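Local coordinates for IWS1 (Encephalitozoon cuniculi, PDB 2XPP), which probably acts as a nuclear transcription factor that helps regulate RNA polymerase II, both during and after recruitment of the TATA-binding protein, at residues K14-Q18 and E60-I66; W69-L73 and I109-Y113; I96-L101 and W134-V138. All blocks are in the same frame, centred on the assembly; numbering follows the deposited sequence.

Contact 1: residues K14-Q18 and E60-I66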
loop_
_atom_site.group_PDB
_atom_site.type_symbol
_atom_site.label_atom_id
_atom_site.label_comp_id
_atom_site.label_asym_id
_atom_site.label_seq_id
_atom_site.Cartn_x
_atom_site.Cartn_y
_atom_site.Cartn_z
ATOM N N LYS A 14 9.639 8.466 5.113
ATOM C CA LYS A 14 9.507 7.048 5.448
ATOM C C LYS A 14 9.393 6.892 6.973
ATOM O O LYS A 14 8.466 6.236 7.463
ATOM C CB LYS A 14 10.714 6.281 4.913
ATOM C CG LYS A 14 10.588 4.729 5.099
ATOM C CD LYS A 14 11.850 4.000 4.630
ATOM C CE LYS A 14 11.742 2.486 4.908
ATOM N NZ LYS A 14 10.946 1.864 3.796
ATOM N N LYS A 15 10.289 7.534 7.721
ATOM C CA LYS A 15 10.272 7.430 9.185
ATOM C C LYS A 15 8.990 8.040 9.767
ATOM O O LYS A 15 8.410 7.495 10.737
ATOM C CB LYS A 15 11.520 8.107 9.771
ATOM C CG LYS A 15 11.546 8.139 11.315
ATOM C CD LYS A 15 12.779 8.867 11.857
ATOM C CE LYS A 15 13.093 8.478 13.305
ATOM N NZ LYS A 15 11.862 8.172 14.087
ATOM N N ARG A 16 8.532 9.132 9.169
ATOM C CA ARG A 16 7.299 9.750 9.635
ATOM C C ARG A 16 6.106 8.793 9.489
ATOM O O ARG A 16 5.286 8.642 10.424
ATOM C CB ARG A 16 7.025 11.029 8.876
ATOM C CG ARG A 16 5.855 11.809 9.427
ATOM C CD ARG A 16 5.729 13.141 8.689
ATOM N NE ARG A 16 4.459 13.759 9.044
ATOM C CZ ARG A 16 3.910 14.777 8.397
ATOM N NH1 ARG A 16 4.535 15.329 7.341
ATOM N NH2 ARG A 16 2.739 15.247 8.822
ATOM N N MET A 17 6.037 8.118 8.333
ATOM C CA MET A 17 4.943 7.186 8.059
ATOM C C MET A 17 5.030 6.000 8.988
ATOM O O MET A 17 3.988 5.564 9.507
ATOM C CB MET A 17 4.982 6.701 6.622
ATOM C CG MET A 17 4.455 7.760 5.691
ATOM S SD MET A 17 4.274 7.124 3.985
ATOM C CE MET A 17 2.642 6.360 4.136
ATOM N N GLN A 18 6.259 5.525 9.253
ATOM C CA GLN A 18 6.470 4.421 10.188
ATOM C C GLN A 18 6.002 4.784 11.593
ATOM O O GLN A 18 5.367 3.974 12.268
ATOM C CB GLN A 18 7.963 4.051 10.281
ATOM C CG GLN A 18 8.477 3.277 9.071
ATOM C CD GLN A 18 9.981 3.046 9.138
ATOM O OE1 GLN A 18 10.660 3.579 10.036
ATOM N NE2 GLN A 18 10.514 2.270 8.196
ATOM N N GLU A 60 13.837 3.789 -1.590
ATOM C CA GLU A 60 13.926 3.687 -0.153
ATOM C C GLU A 60 12.833 2.821 0.466
ATOM O O GLU A 60 12.713 2.771 1.693
ATOM C CB GLU A 60 13.989 5.062 0.520
ATOM C CG GLU A 60 15.335 5.806 0.275
ATOM C CD GLU A 60 16.593 4.998 0.684
ATOM O OE1 GLU A 60 16.747 4.662 1.883
ATOM O OE2 GLU A 60 17.439 4.695 -0.189
ATOM N N GLY A 61 12.051 2.138 -0.377
ATOM C CA GLY A 61 11.067 1.132 0.118
ATOM C C GLY A 61 9.787 1.731 0.669
ATOM O O GLY A 61 9.120 1.134 1.528
ATOM N N ILE A 62 9.384 2.889 0.136
ATOM C CA ILE A 62 8.200 3.557 0.682
ATOM C C ILE A 62 6.948 2.677 0.479
ATOM O O ILE A 62 5.917 2.889 1.160
ATOM C CB ILE A 62 7.969 4.982 0.077
ATOM C CG1 ILE A 62 7.049 5.848 0.965
ATOM C CG2 ILE A 62 7.352 4.868 -1.320
ATOM C CD1 ILE A 62 7.625 6.142 2.334
ATOM N N LEU A 63 6.982 1.747 -0.476
ATOM C CA LEU A 63 5.837 0.876 -0.651
ATOM C C LEU A 63 5.548 0.054 0.588
ATOM O O LEU A 63 4.376 -0.328 0.803
ATOM C CB LEU A 63 5.918 -0.036 -1.914
ATOM C CG LEU A 63 5.924 0.770 -3.200
ATOM C CD1 LEU A 63 6.179 -0.169 -4.398
ATOM C CD2 LEU A 63 4.629 1.582 -3.441
ATOM N N ASP A 64 6.580 -0.234 1.392
ATOM C CA ASP A 64 6.389 -0.952 2.675
ATOM C C ASP A 64 5.485 -0.153 3.610
ATOM O O ASP A 64 4.588 -0.742 4.259
ATOM C CB ASP A 64 7.736 -1.176 3.398
ATOM C CG ASP A 64 8.680 -2.120 2.663
ATOM O OD1 ASP A 64 8.365 -2.656 1.576
ATOM O OD2 ASP A 64 9.786 -2.319 3.202
ATOM N N GLU A 65 5.705 1.166 3.708
ATOM C CA GLU A 65 4.915 2.023 4.629
ATOM C C GLU A 65 3.514 2.234 4.061
ATOM O O GLU A 65 2.527 2.227 4.810
ATOM C CB GLU A 65 5.577 3.397 4.851
ATOM C CG GLU A 65 6.740 3.272 5.862
ATOM C CD GLU A 65 7.877 2.407 5.349
ATOM O OE1 GLU A 65 8.281 2.519 4.157
ATOM O OE2 GLU A 65 8.392 1.594 6.140
ATOM N N ILE A 66 3.422 2.401 2.734
ATOM C CA ILE A 66 2.092 2.548 2.115
ATOM C C ILE A 66 1.251 1.278 2.383
ATOM O O ILE A 66 0.082 1.371 2.820
ATOM C CB ILE A 66 2.166 2.885 0.637
ATOM C CG1 ILE A 66 2.730 4.316 0.494
ATOM C CG2 ILE A 66 0.740 2.842 0.021
ATOM C CD1 ILE A 66 3.129 4.634 -1.015
HETATM O O HOH W 1 10.092 -0.464 5.891
HETATM O O HOH W 2 11.875 -0.680 3.335
#

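Contact 2: residues W69-L73 and I109-Y113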
loop_
_atom_site.group_PDB
_atom_site.type_symbol
_atom_site.label_atom_id
_atom_site.label_comp_id
_atom_site.label_asym_id
_atom_site.label_seq_id
_atom_site.Cartn_x
_atom_site.Cartn_y
_atom_site.Cartn_z
ATOM N N TRP A 69 0.089 1.192 6.057
ATOM C CA TRP A 69 -1.063 2.097 6.260
ATOM C C TRP A 69 -2.380 1.530 5.699
ATOM O O TRP A 69 -3.481 1.875 6.202
ATOM C CB TRP A 69 -0.790 3.460 5.636
ATOM C CG TRP A 69 0.075 4.417 6.461
ATOM C CD1 TRP A 69 1.259 4.166 7.108
ATOM C CD2 TRP A 69 -0.196 5.812 6.651
ATOM N NE1 TRP A 69 1.718 5.324 7.717
ATOM C CE2 TRP A 69 0.847 6.343 7.437
ATOM C CE3 TRP A 69 -1.251 6.655 6.253
ATOM C CZ2 TRP A 69 0.884 7.706 7.819
ATOM C CZ3 TRP A 69 -1.224 7.988 6.633
ATOM C CH2 TRP A 69 -0.159 8.491 7.419
ATOM N N LEU A 70 -2.300 0.697 4.667
ATOM C CA LEU A 70 -3.527 0.083 4.064
ATOM C C LEU A 70 -3.952 -1.208 4.769
ATOM O O LEU A 70 -5.078 -1.704 4.594
ATOM C CB LEU A 70 -3.219 -0.250 2.605
ATOM C CG LEU A 70 -3.108 0.994 1.673
ATOM C CD1 LEU A 70 -2.598 0.516 0.297
ATOM C CD2 LEU A 70 -4.487 1.699 1.505
ATOM N N GLU A 71 -3.036 -1.776 5.528
ATOM C CA GLU A 71 -3.285 -3.070 6.201
ATOM C C GLU A 71 -4.285 -2.978 7.355
ATOM O O GLU A 71 -4.512 -1.839 7.904
ATOM C CB GLU A 71 -1.971 -3.671 6.667
ATOM C CG GLU A 71 -1.232 -4.327 5.516
ATOM C CD GLU A 71 0.080 -4.960 5.969
ATOM O OE1 GLU A 71 0.783 -4.378 6.841
ATOM O OE2 GLU A 71 0.399 -6.090 5.521
ATOM N N PRO A 72 -4.910 -4.116 7.715
ATOM C CA PRO A 72 -5.830 -4.048 8.873
ATOM C C PRO A 72 -5.100 -3.612 10.144
ATOM O O PRO A 72 -3.904 -3.876 10.318
ATOM C CB PRO A 72 -6.299 -5.492 9.064
ATOM C CG PRO A 72 -5.965 -6.168 7.738
ATOM C CD PRO A 72 -4.779 -5.491 7.190
ATOM N N LEU A 73 -5.840 -2.950 10.991
ATOM C CA LEU A 73 -5.422 -2.723 12.376
ATOM C C LEU A 73 -5.306 -4.040 13.187
ATOM O O LEU A 73 -5.871 -5.080 12.792
ATOM C CB LEU A 73 -6.426 -1.791 13.071
ATOM C CG LEU A 73 -6.056 -0.389 12.591
ATOM C CD1 LEU A 73 -6.765 0.012 11.295
ATOM C CD2 LEU A 73 -6.174 0.645 13.671
ATOM N N ILE A 109 -1.918 -6.533 -0.367
ATOM C CA ILE A 109 -3.010 -5.756 0.288
ATOM C C ILE A 109 -3.935 -5.124 -0.750
ATOM O O ILE A 109 -5.152 -5.125 -0.572
ATOM C CB ILE A 109 -2.508 -4.725 1.344
ATOM C CG1 ILE A 109 -3.699 -4.153 2.173
ATOM C CG2 ILE A 109 -1.721 -3.539 0.697
ATOM C CD1 ILE A 109 -4.538 -5.187 2.974
ATOM N N VAL A 110 -3.370 -4.657 -1.866
ATOM C CA VAL A 110 -4.235 -4.109 -2.920
ATOM C C VAL A 110 -5.130 -5.205 -3.505
ATOM O O VAL A 110 -6.316 -4.952 -3.766
ATOM C CB VAL A 110 -3.412 -3.391 -4.006
ATOM C CG1 VAL A 110 -4.337 -2.950 -5.192
ATOM C CG2 VAL A 110 -2.645 -2.171 -3.360
ATOM N N TYR A 111 -4.562 -6.417 -3.672
ATOM C CA TYR A 111 -5.337 -7.541 -4.130
ATOM C C TYR A 111 -6.506 -7.786 -3.162
ATOM O O TYR A 111 -7.662 -7.998 -3.597
ATOM C CB TYR A 111 -4.476 -8.791 -4.368
ATOM C CG TYR A 111 -5.336 -9.889 -4.944
ATOM C CD1 TYR A 111 -5.676 -9.893 -6.305
ATOM C CD2 TYR A 111 -5.914 -10.847 -4.101
ATOM C CE1 TYR A 111 -6.513 -10.868 -6.831
ATOM C CE2 TYR A 111 -6.763 -11.825 -4.613
ATOM C CZ TYR A 111 -7.042 -11.834 -5.979
ATOM O OH TYR A 111 -7.867 -12.820 -6.491
ATOM N N PHE A 112 -6.219 -7.730 -1.847
ATOM C CA PHE A 112 -7.289 -7.936 -0.897
ATOM C C PHE A 112 -8.399 -6.876 -1.045
ATOM O O PHE A 112 -9.595 -7.199 -0.996
ATOM C CB PHE A 112 -6.756 -7.972 0.542
ATOM C CG PHE A 112 -7.867 -8.084 1.556
ATOM C CD1 PHE A 112 -8.661 -9.247 1.629
ATOM C CD2 PHE A 112 -8.145 -7.016 2.364
ATOM C CE1 PHE A 112 -9.735 -9.329 2.568
ATOM C CE2 PHE A 112 -9.204 -7.075 3.284
ATOM C CZ PHE A 112 -9.991 -8.212 3.374
ATOM N N TYR A 113 -8.011 -5.624 -1.270
ATOM C CA TYR A 113 -8.994 -4.571 -1.430
ATOM C C TYR A 113 -9.896 -4.895 -2.608
ATOM O O TYR A 113 -11.100 -4.604 -2.543
ATOM C CB TYR A 113 -8.330 -3.226 -1.656
ATOM C CG TYR A 113 -7.892 -2.510 -0.381
ATOM C CD1 TYR A 113 -8.038 -1.116 -0.284
ATOM C CD2 TYR A 113 -7.322 -3.198 0.714
ATOM C CE1 TYR A 113 -7.627 -0.411 0.882
ATOM C CE2 TYR A 113 -6.927 -2.489 1.894
ATOM C CZ TYR A 113 -7.100 -1.110 1.952
ATOM O OH TYR A 113 -6.726 -0.377 3.056
#

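Contact 3: residues I96-L101 and W134-V138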
loop_
_atom_site.group_PDB
_atom_site.type_symbol
_atom_site.label_atom_id
_atom_site.label_comp_id
_atom_site.label_asym_id
_atom_site.label_seq_id
_atom_site.Cartn_x
_atom_site.Cartn_y
_atom_site.Cartn_z
ATOM N N ILE A 96 5.637 1.985 -10.766
ATOM C CA ILE A 96 5.900 0.771 -9.978
ATOM C C ILE A 96 6.179 -0.424 -10.874
ATOM O O ILE A 96 5.384 -0.746 -11.773
ATOM C CB ILE A 96 4.741 0.544 -9.002
ATOM C CG1 ILE A 96 4.752 1.644 -7.915
ATOM C CG2 ILE A 96 4.831 -0.814 -8.372
ATOM C CD1 ILE A 96 3.450 1.686 -7.055
ATOM N N HIS A 97 7.303 -1.081 -10.634
ATOM C CA HIS A 97 7.738 -2.138 -11.514
ATOM C C HIS A 97 7.865 -3.422 -10.717
ATOM O O HIS A 97 7.714 -3.426 -9.491
ATOM C CB HIS A 97 9.059 -1.769 -12.223
ATOM C CG HIS A 97 8.967 -0.519 -13.065
ATOM N ND1 HIS A 97 7.859 -0.205 -13.829
ATOM C CD2 HIS A 97 9.833 0.509 -13.228
ATOM C CE1 HIS A 97 8.056 0.950 -14.443
ATOM N NE2 HIS A 97 9.249 1.403 -14.099
ATOM N N LYS A 98 8.149 -4.515 -11.427
ATOM C CA LYS A 98 8.223 -5.832 -10.788
ATOM C C LYS A 98 9.010 -5.875 -9.473
ATOM O O LYS A 98 8.537 -6.431 -8.493
ATOM C CB LYS A 98 8.803 -6.808 -11.817
ATOM C CG LYS A 98 9.108 -8.195 -11.246
ATOM C CD LYS A 98 9.781 -9.089 -12.307
ATOM C CE LYS A 98 11.146 -8.572 -12.780
ATOM N NZ LYS A 98 11.062 -7.801 -14.072
ATOM N N GLU A 99 10.218 -5.313 -9.466
ATOM C CA GLU A 99 11.101 -5.386 -8.302
ATOM C C GLU A 99 10.536 -4.670 -7.104
ATOM O O GLU A 99 10.608 -5.179 -5.983
ATOM C CB GLU A 99 12.504 -4.860 -8.644
ATOM C CG GLU A 99 13.234 -5.679 -9.742
ATOM C CD GLU A 99 12.851 -5.312 -11.195
ATOM O OE1 GLU A 99 12.058 -4.325 -11.454
ATOM O OE2 GLU A 99 13.366 -6.050 -12.084
ATOM N N HIS A 100 9.905 -3.515 -7.324
ATOM C CA HIS A 100 9.223 -2.793 -6.256
ATOM C C HIS A 100 8.101 -3.627 -5.616
ATOM O O HIS A 100 7.923 -3.599 -4.397
ATOM C CB HIS A 100 8.563 -1.508 -6.796
ATOM C CG HIS A 100 9.516 -0.571 -7.462
ATOM N ND1 HIS A 100 9.277 -0.021 -8.707
ATOM C CD2 HIS A 100 10.669 -0.019 -7.017
ATOM C CE1 HIS A 100 10.285 0.770 -9.029
ATOM N NE2 HIS A 100 11.146 0.788 -8.015
ATOM N N LEU A 101 7.347 -4.335 -6.459
ATOM C CA LEU A 101 6.210 -5.149 -5.999
ATOM C C LEU A 101 6.681 -6.401 -5.244
ATOM O O LEU A 101 6.135 -6.732 -4.171
ATOM C CB LEU A 101 5.348 -5.537 -7.197
ATOM C CG LEU A 101 4.632 -4.342 -7.852
ATOM C CD1 LEU A 101 4.075 -4.750 -9.195
ATOM C CD2 LEU A 101 3.551 -3.766 -6.868
ATOM N N TRP A 134 -0.694 -3.364 -12.570
ATOM C CA TRP A 134 0.524 -4.065 -12.092
ATOM C C TRP A 134 0.679 -5.457 -12.684
ATOM O O TRP A 134 1.817 -5.965 -12.797
ATOM C CB TRP A 134 0.519 -4.153 -10.588
ATOM C CG TRP A 134 0.642 -2.802 -9.939
ATOM C CD1 TRP A 134 0.994 -1.624 -10.545
ATOM C CD2 TRP A 134 0.391 -2.504 -8.575
ATOM N NE1 TRP A 134 0.966 -0.590 -9.607
ATOM C CE2 TRP A 134 0.590 -1.113 -8.398
ATOM C CE3 TRP A 134 -0.015 -3.271 -7.479
ATOM C CZ2 TRP A 134 0.436 -0.476 -7.141
ATOM C CZ3 TRP A 134 -0.166 -2.628 -6.230
ATOM C CH2 TRP A 134 0.063 -1.249 -6.088
ATOM N N THR A 135 -0.440 -6.100 -13.061
ATOM C CA THR A 135 -0.329 -7.417 -13.769
ATOM C C THR A 135 0.491 -7.327 -15.045
ATOM O O THR A 135 1.154 -8.302 -15.416
ATOM C CB THR A 135 -1.710 -8.089 -14.010
ATOM O OG1 THR A 135 -2.344 -8.253 -12.736
ATOM C CG2 THR A 135 -1.566 -9.446 -14.747
ATOM N N ASN A 136 0.465 -6.174 -15.711
ATOM C CA ASN A 136 1.331 -5.955 -16.850
ATOM C C ASN A 136 2.799 -6.187 -16.548
ATOM O O ASN A 136 3.520 -6.589 -17.462
ATOM C CB ASN A 136 1.161 -4.568 -17.460
ATOM C CG ASN A 136 -0.137 -4.419 -18.191
ATOM O OD1 ASN A 136 -0.425 -5.166 -19.094
ATOM N ND2 ASN A 136 -0.932 -3.446 -17.787
ATOM N N GLU A 137 3.237 -5.910 -15.315
ATOM C CA GLU A 137 4.649 -6.118 -14.913
ATOM C C GLU A 137 5.007 -7.586 -14.919
ATOM O O GLU A 137 6.191 -7.966 -15.070
ATOM C CB GLU A 137 4.946 -5.481 -13.555
ATOM C CG GLU A 137 4.603 -3.997 -13.492
ATOM C CD GLU A 137 5.372 -3.133 -14.502
ATOM O OE1 GLU A 137 6.596 -3.315 -14.637
ATOM O OE2 GLU A 137 4.740 -2.262 -15.158
ATOM N N VAL A 138 4.004 -8.447 -14.797
ATOM C CA VAL A 138 4.257 -9.886 -15.032
ATOM C C VAL A 138 4.648 -10.212 -16.490
ATOM O O VAL A 138 5.476 -11.104 -16.751
ATOM C CB VAL A 138 3.066 -10.718 -14.545
ATOM C CG1 VAL A 138 3.200 -12.213 -14.944
ATOM C CG2 VAL A 138 2.973 -10.582 -13.032
#

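Contact 1: residues K14-Q18 and E60-I66
The carboxylate of E65 is gripped from two directions by the neighbouring helix. K14 NZ comes in on the syn side of E65 OE1, 25° out of the carboxylate plane, and closes a salt bridge at 2.8 Å. The Q18 amide instead reaches OE2 from above that plane: its NE2 lies 3.0 Å from E65 OE2, which sits almost in the plane of the amide, and the two flat groups are turned 61° apart. Water 1 donates a second bond to E65 OE2 and also bonds D64 OD2. The lysine stretches across E65 with CG anti to the backbone N and bends only at its last torsion. That bend also lets K14 NZ bond to E60 O at 2.9 Å, on a lone pair in the carbonyl plane. Water 2 joins the same ammonium to D64 OD2. The ammonium probably also eases the closeness of two acceptors, G61 O and E65 OE1. Next to this polar cluster lies an apolar layer, where M17 CB meets E65 CB at 3.8 Å and I62 CD1 touches M17 SD at 3.9 Å. E60 turns its own carboxylate to R11. G61, at positive phi, is the C-prime residue of the Schellman motif ending helix 54-59. Segments 14-18 and 62-66 run at 23°, a nearly parallel pair packed in this all-helical fold directly after a Schellman C-cap.

Contact 2: residues W69-L73 and I109-Y113
L70 and I109 form the apolar centre, with L70 CB 4.0 Å from I109 CG1. The isoleucine sets CG1 anti to its own nitrogen (chi1 -169°), which carries I109 CD1 past the leucine to E71 CA at 4.1 Å and to P72 CD at 4.2 Å. One side chain thus follows the chain as it leaves helix 62-70. Beside the isoleucine, one turn on, the Y113 ring crosses the L70 side chain at about a right angle, and L70 CD2 rests 3.8 Å from Y113 CE1. L87 and L91 of helix 81-92 pack against L70 as well, while Y113 is backed by V123 and A127 of helix 121-138. The polar edge begins at the phenol: Y113 OH donates to L70 O over 2.6 Å, meeting a lone pair in the carbonyl plane at a C=O...O angle of 117°, with the carbonyl oxygen at the edge of the ring. Farther out, the E71 side chain starts away from helix 106-115, and its OE2 bonds to an aromatic side chain of another protein's chain; P72 and I109 also pack on aromatic side chains of that chain. L70 is the last helical residue here. The chemistry implies that a tyrosine hydroxyl from helix 106-115 satisfies a buried carbonyl at the helix end, while L70, I109 and P72 close the apolar side of the same contact.

Contact 3: residues I96-L101 and W134-V138
In the TFIIS N-terminal helical bundle, the start of helix 98-104 packs against the last turns of helix 121-138. H97 is the N-cap residue, and H97 N donates to H100 ND1 at 3.0 Å, almost in the plane of that imidazole. E137 leans toward the same helix start, its chain bent at chi2 (-60°) so that the carboxylate lies beside the turn; E137 CD is 3.6 Å from I96 O. The bond from H97 ND1 to E137 OE1 is weak, at 3.5 Å with an angle of 133° at the hydrogen. K98 N is buried without a partner, and the acidic group, although too distant to bond it, probably sits favourably near the positive end of the helix. Apolar side chains of another protein's chain pack on K98 and on L101. W134 lays one face against I96 and L101, and also touches V106 and V110 of helix 106-115. I96 CD1 touches W134 CZ2 at 3.7 Å, while I96 CG2 and L101 CD2 lie over that face. The leucine methyl makes a CH-pi contact: L101 CD2 stands 3.9 Å from the centroid of the six-membered ring of W134, 20° off its normal.

How the contacts relate
The three contacts illustrate how a small helical bundle is tied together through shared elements. Contacts 1 and 2 both use helix 62-70, their centres about 15 Å apart on opposite sides of the chain's centre, and M17 O probably accepts a hydrogen bond from W69 NE1 at 2.9 Å. Contact 3 lies about 18 Å, centre to centre, from each of the others. It meets contact 1 through L63, whose CD1 is 3.6 Å from H100 CB, and contact 2 where V110 CG2 reaches W134 CZ3 at 3.8 Å. Contacts 2 and 3 interleave along the chain, whereas contact 1 closes before either opens. Contacts 2 and 3 also border the chain of another protein.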